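Long-range contact in chloride intracellular channel exc-4 (Caenorhabditis elegans, PDB 2YV9), which regulates the lumen size of the growing excretory canal and may insert into membranes to form chloride channels: residues Asn129-Phe140 / Leu153-Val164. Sequence-based numbering, arbitrary orientation.
Sequences NFKLFLRAKVEF and LPAQIKVHYNRV
With CG anti to the backbone N (chi1 -179°), Phe133 lays its ring beside Tyr161, whose side chain points the same way, while His160, its CG swung beside the backbone N (chi1 -53°), lays its imidazole against Leu132 and Ala136. Tyr161 CB then sits squarely over one face of the Phe133 ring, 3.7 Å from the ring centroid, a CH-pi contact. At the ring's edge, in its plane, Leu153 CD1 meets Phe133 CE1 at 3.7 Å. The Phe133 and Tyr161 rings themselves meet obliquely, planes at 52°. Cutting Phe133 back to an alanine is likely to leave Tyr161 CB and Leu153 CD1 without the ring they pack on and to open a gap between the helices.

The backbones come closest here, Phe133 CA lying 4.8 Å from His160 CA. His160 is a knob in the hole formed by Asn129, Leu132, Phe133 and Ala136; its CD2 touches Ala136 CB at 3.6 Å, and Leu132 CB makes an off-centre CH-pi contact with the imidazole. One turn back toward the loop, Ile157 fills the next hole, among Phe133, Ala136, Lys137 and Phe140, its CG2 3.9 Å from Ala136 CB. Leu153 CD2 and Pro154 CD lean on the Phe140 ring, and at the other end Val164 CG2 packs on the backbone between Asn129 and Phe130. Leu210 of helix 190-210 also touches Phe133.

This is knobs-into-holes packing of two near-antiparallel helices joined by a loop, the axes of the two segments passing 8.2 Å apart at their closest, within the all-helical C-terminal domain of the GST fold shared by CLIC proteins.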
loop_
_atom_site.group_PDB
_atom_site.type_symbol
_atom_site.label_atom_id
_atom_site.label_comp_id
_atom_site.label_asym_id
_atom_site.label_seq_id
_atom_site.Cartn_x
_atom_site.Cartn_y
_atom_site.Cartn_z
ATOM N N ASN A 129 11.543 12.428 11.396
ATOM C CA ASN A 129 11.844 13.185 12.604
ATOM C C ASN A 129 10.593 13.771 13.290
ATOM O O ASN A 129 10.527 13.865 14.514
ATOM C CB ASN A 129 12.885 14.252 12.349
ATOM C CG ASN A 129 14.271 13.663 12.253
ATOM O OD1 ASN A 129 14.933 13.780 11.238
ATOM N ND2 ASN A 129 14.723 13.058 13.318
ATOM N N PHE A 130 9.612 14.172 12.486
ATOM C CA PHE A 130 8.319 14.631 13.017
ATOM C C PHE A 130 7.703 13.512 13.867
ATOM O O PHE A 130 7.281 13.755 14.979
ATOM C CB PHE A 130 7.368 15.005 11.883
ATOM C CG PHE A 130 5.944 15.270 12.322
ATOM C CD1 PHE A 130 5.605 16.354 13.118
ATOM C CD2 PHE A 130 4.950 14.419 11.890
ATOM C CE1 PHE A 130 4.255 16.574 13.469
ATOM C CE2 PHE A 130 3.613 14.643 12.251
ATOM C CZ PHE A 130 3.290 15.720 13.023
ATOM N N LYS A 131 7.640 12.301 13.313
ATOM C CA LYS A 131 7.002 11.172 14.046
ATOM C C LYS A 131 7.737 10.908 15.364
ATOM O O LYS A 131 7.110 10.645 16.436
ATOM C CB LYS A 131 7.013 9.942 13.156
ATOM C CG LYS A 131 5.955 10.037 12.018
ATOM C CD LYS A 131 5.869 8.722 11.251
ATOM C CE LYS A 131 7.096 8.481 10.382
ATOM N NZ LYS A 131 6.979 7.177 9.607
ATOM N N LEU A 132 9.077 10.926 15.316
ATOM C CA LEU A 132 9.862 10.760 16.564
ATOM C C LEU A 132 9.503 11.818 17.606
ATOM O O LEU A 132 9.308 11.495 18.804
ATOM C CB LEU A 132 11.357 10.777 16.320
ATOM C CG LEU A 132 11.802 9.569 15.485
ATOM C CD1 LEU A 132 13.257 9.748 14.961
ATOM C CD2 LEU A 132 11.693 8.276 16.290
ATOM N N PHE A 133 9.399 13.070 17.192
ATOM C CA PHE A 133 9.125 14.160 18.118
ATOM C C PHE A 133 7.685 14.041 18.659
ATOM O O PHE A 133 7.409 14.197 19.870
ATOM C CB PHE A 133 9.278 15.526 17.453
ATOM C CG PHE A 133 9.031 16.672 18.384
ATOM C CD1 PHE A 133 9.641 16.722 19.624
ATOM C CD2 PHE A 133 8.155 17.718 18.047
ATOM C CE1 PHE A 133 9.383 17.779 20.495
ATOM C CE2 PHE A 133 7.891 18.743 18.905
ATOM C CZ PHE A 133 8.488 18.787 20.133
ATOM N N LEU A 134 6.764 13.705 17.759
ATOM C CA LEU A 134 5.362 13.508 18.160
ATOM C C LEU A 134 5.306 12.468 19.255
ATOM O O LEU A 134 4.699 12.689 20.317
ATOM C CB LEU A 134 4.509 13.157 16.962
ATOM C CG LEU A 134 3.090 12.687 17.238
ATOM C CD1 LEU A 134 2.228 13.805 17.822
ATOM C CD2 LEU A 134 2.554 12.108 15.921
ATOM N N ARG A 135 5.912 11.318 19.017
ATOM C CA ARG A 135 5.862 10.255 20.010
ATOM C C ARG A 135 6.619 10.672 21.301
ATOM O O ARG A 135 6.122 10.461 22.429
ATOM C CB ARG A 135 6.446 8.973 19.441
ATOM C CG ARG A 135 6.628 7.838 20.460
ATOM C CD ARG A 135 5.250 7.326 20.907
ATOM N NE ARG A 135 5.288 6.115 21.733
ATOM C CZ ARG A 135 5.557 4.898 21.265
ATOM N NH1 ARG A 135 5.896 4.709 20.011
ATOM N NH2 ARG A 135 5.549 3.853 22.092
ATOM N N ALA A 136 7.808 11.278 21.170
ATOM C CA ALA A 136 8.596 11.633 22.373
ATOM C C ALA A 136 7.854 12.668 23.218
ATOM O O ALA A 136 7.805 12.548 24.451
ATOM C CB ALA A 136 9.939 12.187 21.957
ATOM N N LYS A 137 7.259 13.678 22.592
ATOM C CA LYS A 137 6.639 14.729 23.379
ATOM C C LYS A 137 5.343 14.234 24.031
ATOM O O LYS A 137 5.041 14.539 25.226
ATOM C CB LYS A 137 6.356 16.001 22.586
ATOM C CG LYS A 137 6.179 17.176 23.544
ATOM C CD LYS A 137 5.577 18.359 22.849
ATOM C CE LYS A 137 5.545 19.537 23.774
ATOM N NZ LYS A 137 4.367 19.488 24.624
ATOM N N VAL A 138 4.607 13.448 23.255
ATOM C CA VAL A 138 3.331 12.862 23.800
ATOM C C VAL A 138 3.602 12.022 25.032
ATOM O O VAL A 138 2.869 12.072 26.039
ATOM C CB VAL A 138 2.560 12.035 22.730
ATOM C CG1 VAL A 138 1.529 11.080 23.363
ATOM C CG2 VAL A 138 1.894 13.004 21.745
ATOM N N GLU A 139 4.651 11.223 24.975
ATOM C CA GLU A 139 5.000 10.374 26.131
ATOM C C GLU A 139 5.556 11.230 27.290
ATOM O O GLU A 139 5.330 10.951 28.489
ATOM C CB GLU A 139 6.010 9.301 25.734
ATOM C CG GLU A 139 5.526 8.362 24.640
ATOM C CD GLU A 139 4.554 7.252 25.089
ATOM O OE1 GLU A 139 4.159 7.183 26.282
ATOM O OE2 GLU A 139 4.219 6.408 24.217
ATOM N N PHE A 140 6.279 12.283 26.954
ATOM C CA PHE A 140 6.832 13.151 27.992
ATOM C C PHE A 140 5.720 13.860 28.749
ATOM O O PHE A 140 5.810 14.099 29.982
ATOM C CB PHE A 140 7.751 14.201 27.354
ATOM C CG PHE A 140 8.459 15.034 28.342
ATOM C CD1 PHE A 140 9.425 14.464 29.171
ATOM C CD2 PHE A 140 8.156 16.372 28.498
ATOM C CE1 PHE A 140 10.084 15.238 30.110
ATOM C CE2 PHE A 140 8.816 17.140 29.425
ATOM C CZ PHE A 140 9.772 16.573 30.237
ATOM N N LEU A 153 11.869 21.713 27.009
ATOM C CA LEU A 153 12.051 20.274 26.901
ATOM C C LEU A 153 13.480 19.884 27.172
ATOM O O LEU A 153 14.387 20.604 26.761
ATOM C CB LEU A 153 11.689 19.782 25.497
ATOM C CG LEU A 153 10.204 19.833 25.165
ATOM C CD1 LEU A 153 9.992 19.548 23.698
ATOM C CD2 LEU A 153 9.437 18.809 26.070
ATOM N N PRO A 154 13.689 18.720 27.824
ATOM C CA PRO A 154 15.053 18.241 28.057
ATOM C C PRO A 154 15.697 17.787 26.747
ATOM O O PRO A 154 14.986 17.460 25.791
ATOM C CB PRO A 154 14.842 17.052 29.003
ATOM C CG PRO A 154 13.494 16.533 28.624
ATOM C CD PRO A 154 12.681 17.756 28.314
ATOM N N ALA A 155 17.031 17.731 26.685
ATOM C CA ALA A 155 17.692 17.525 25.404
ATOM C C ALA A 155 17.261 16.289 24.611
ATOM O O ALA A 155 17.195 16.340 23.384
ATOM C CB ALA A 155 19.206 17.523 25.582
ATOM N N GLN A 156 16.969 15.170 25.291
ATOM C CA GLN A 156 16.662 13.926 24.574
ATOM C C GLN A 156 15.269 13.917 23.914
ATOM O O GLN A 156 15.031 13.083 23.023
ATOM C CB GLN A 156 16.819 12.690 25.469
ATOM C CG GLN A 156 15.639 12.406 26.419
ATOM C CD GLN A 156 15.536 13.372 27.580
ATOM O OE1 GLN A 156 16.297 14.325 27.681
ATOM N NE2 GLN A 156 14.567 13.137 28.477
ATOM N N ILE A 157 14.422 14.871 24.292
ATOM C CA ILE A 157 13.156 15.085 23.608
ATOM C C ILE A 157 13.287 16.218 22.576
ATOM O O ILE A 157 12.817 16.097 21.448
ATOM C CB ILE A 157 12.051 15.364 24.592
ATOM C CG1 ILE A 157 11.974 14.182 25.570
ATOM C CG2 ILE A 157 10.676 15.528 23.890
ATOM C CD1 ILE A 157 11.191 14.465 26.617
ATOM N N LYS A 158 13.930 17.305 23.002
ATOM C CA LYS A 158 14.032 18.479 22.127
ATOM C C LYS A 158 14.849 18.225 20.866
ATOM O O LYS A 158 14.561 18.835 19.797
ATOM C CB LYS A 158 14.611 19.665 22.867
ATOM C CG LYS A 158 14.358 20.977 22.088
ATOM C CD LYS A 158 14.610 22.180 22.911
ATOM C CE LYS A 158 14.310 23.442 22.143
ATOM N NZ LYS A 158 15.203 23.640 20.954
ATOM N N VAL A 159 15.801 17.294 20.913
ATOM C CA VAL A 159 16.585 16.954 19.717
ATOM C C VAL A 159 15.717 16.557 18.504
ATOM O O VAL A 159 16.019 16.952 17.392
ATOM C CB VAL A 159 17.713 15.889 19.964
ATOM C CG1 VAL A 159 17.162 14.573 20.449
ATOM C CG2 VAL A 159 18.548 15.673 18.673
ATOM N N HIS A 160 14.583 15.882 18.729
ATOM C CA HIS A 160 13.758 15.464 17.583
ATOM C C HIS A 160 13.126 16.704 16.941
ATOM O O HIS A 160 12.985 16.790 15.710
ATOM C CB HIS A 160 12.647 14.534 18.061
ATOM C CG HIS A 160 13.149 13.375 18.858
ATOM N ND1 HIS A 160 14.023 12.446 18.340
ATOM C CD2 HIS A 160 12.890 12.986 20.136
ATOM C CE1 HIS A 160 14.258 11.520 19.259
ATOM N NE2 HIS A 160 13.595 11.835 20.365
ATOM N N TYR A 161 12.777 17.661 17.790
ATOM C CA TYR A 161 12.201 18.920 17.321
ATOM C C TYR A 161 13.252 19.686 16.525
ATOM O O TYR A 161 12.953 20.269 15.518
ATOM C CB TYR A 161 11.716 19.782 18.481
ATOM C CG TYR A 161 11.467 21.250 18.110
ATOM C CD1 TYR A 161 10.344 21.627 17.431
ATOM C CD2 TYR A 161 12.421 22.216 18.403
ATOM C CE1 TYR A 161 10.098 22.965 17.098
ATOM C CE2 TYR A 161 12.213 23.527 18.095
ATOM C CZ TYR A 161 11.069 23.915 17.421
ATOM O OH TYR A 161 10.979 25.290 17.123
ATOM N N ASN A 162 14.444 19.761 17.080
ATOM C CA ASN A 162 15.528 20.485 16.374
ATOM C C ASN A 162 15.813 19.853 15.018
ATOM O O ASN A 162 16.022 20.603 14.022
ATOM C CB ASN A 162 16.811 20.553 17.230
ATOM C CG ASN A 162 16.602 21.312 18.533
ATOM O OD1 ASN A 162 15.610 22.017 18.683
ATOM N ND2 ASN A 162 17.541 21.156 19.487
ATOM N N ARG A 163 15.774 18.508 14.941
ATOM C CA ARG A 163 15.964 17.778 13.686
ATOM C C ARG A 163 14.857 18.021 12.708
ATOM O O ARG A 163 15.094 18.134 11.500
ATOM C CB ARG A 163 16.180 16.290 13.892
ATOM C CG ARG A 163 17.441 15.984 14.633
ATOM C CD ARG A 163 17.997 14.607 14.258
ATOM N NE ARG A 163 19.357 14.460 14.766
ATOM C CZ ARG A 163 20.079 13.350 14.682
ATOM N NH1 ARG A 163 19.606 12.248 14.088
ATOM N NH2 ARG A 163 21.304 13.354 15.171
ATOM N N VAL A 164 13.622 18.120 13.214
ATOM C CA VAL A 164 12.523 18.594 12.367
ATOM C C VAL A 164 12.849 19.956 11.766
ATOM O O VAL A 164 12.747 20.154 10.572
ATOM C CB VAL A 164 11.137 18.615 13.113
ATOM C CG1 VAL A 164 10.041 19.298 12.298
ATOM C CG2 VAL A 164 10.729 17.131 13.465
#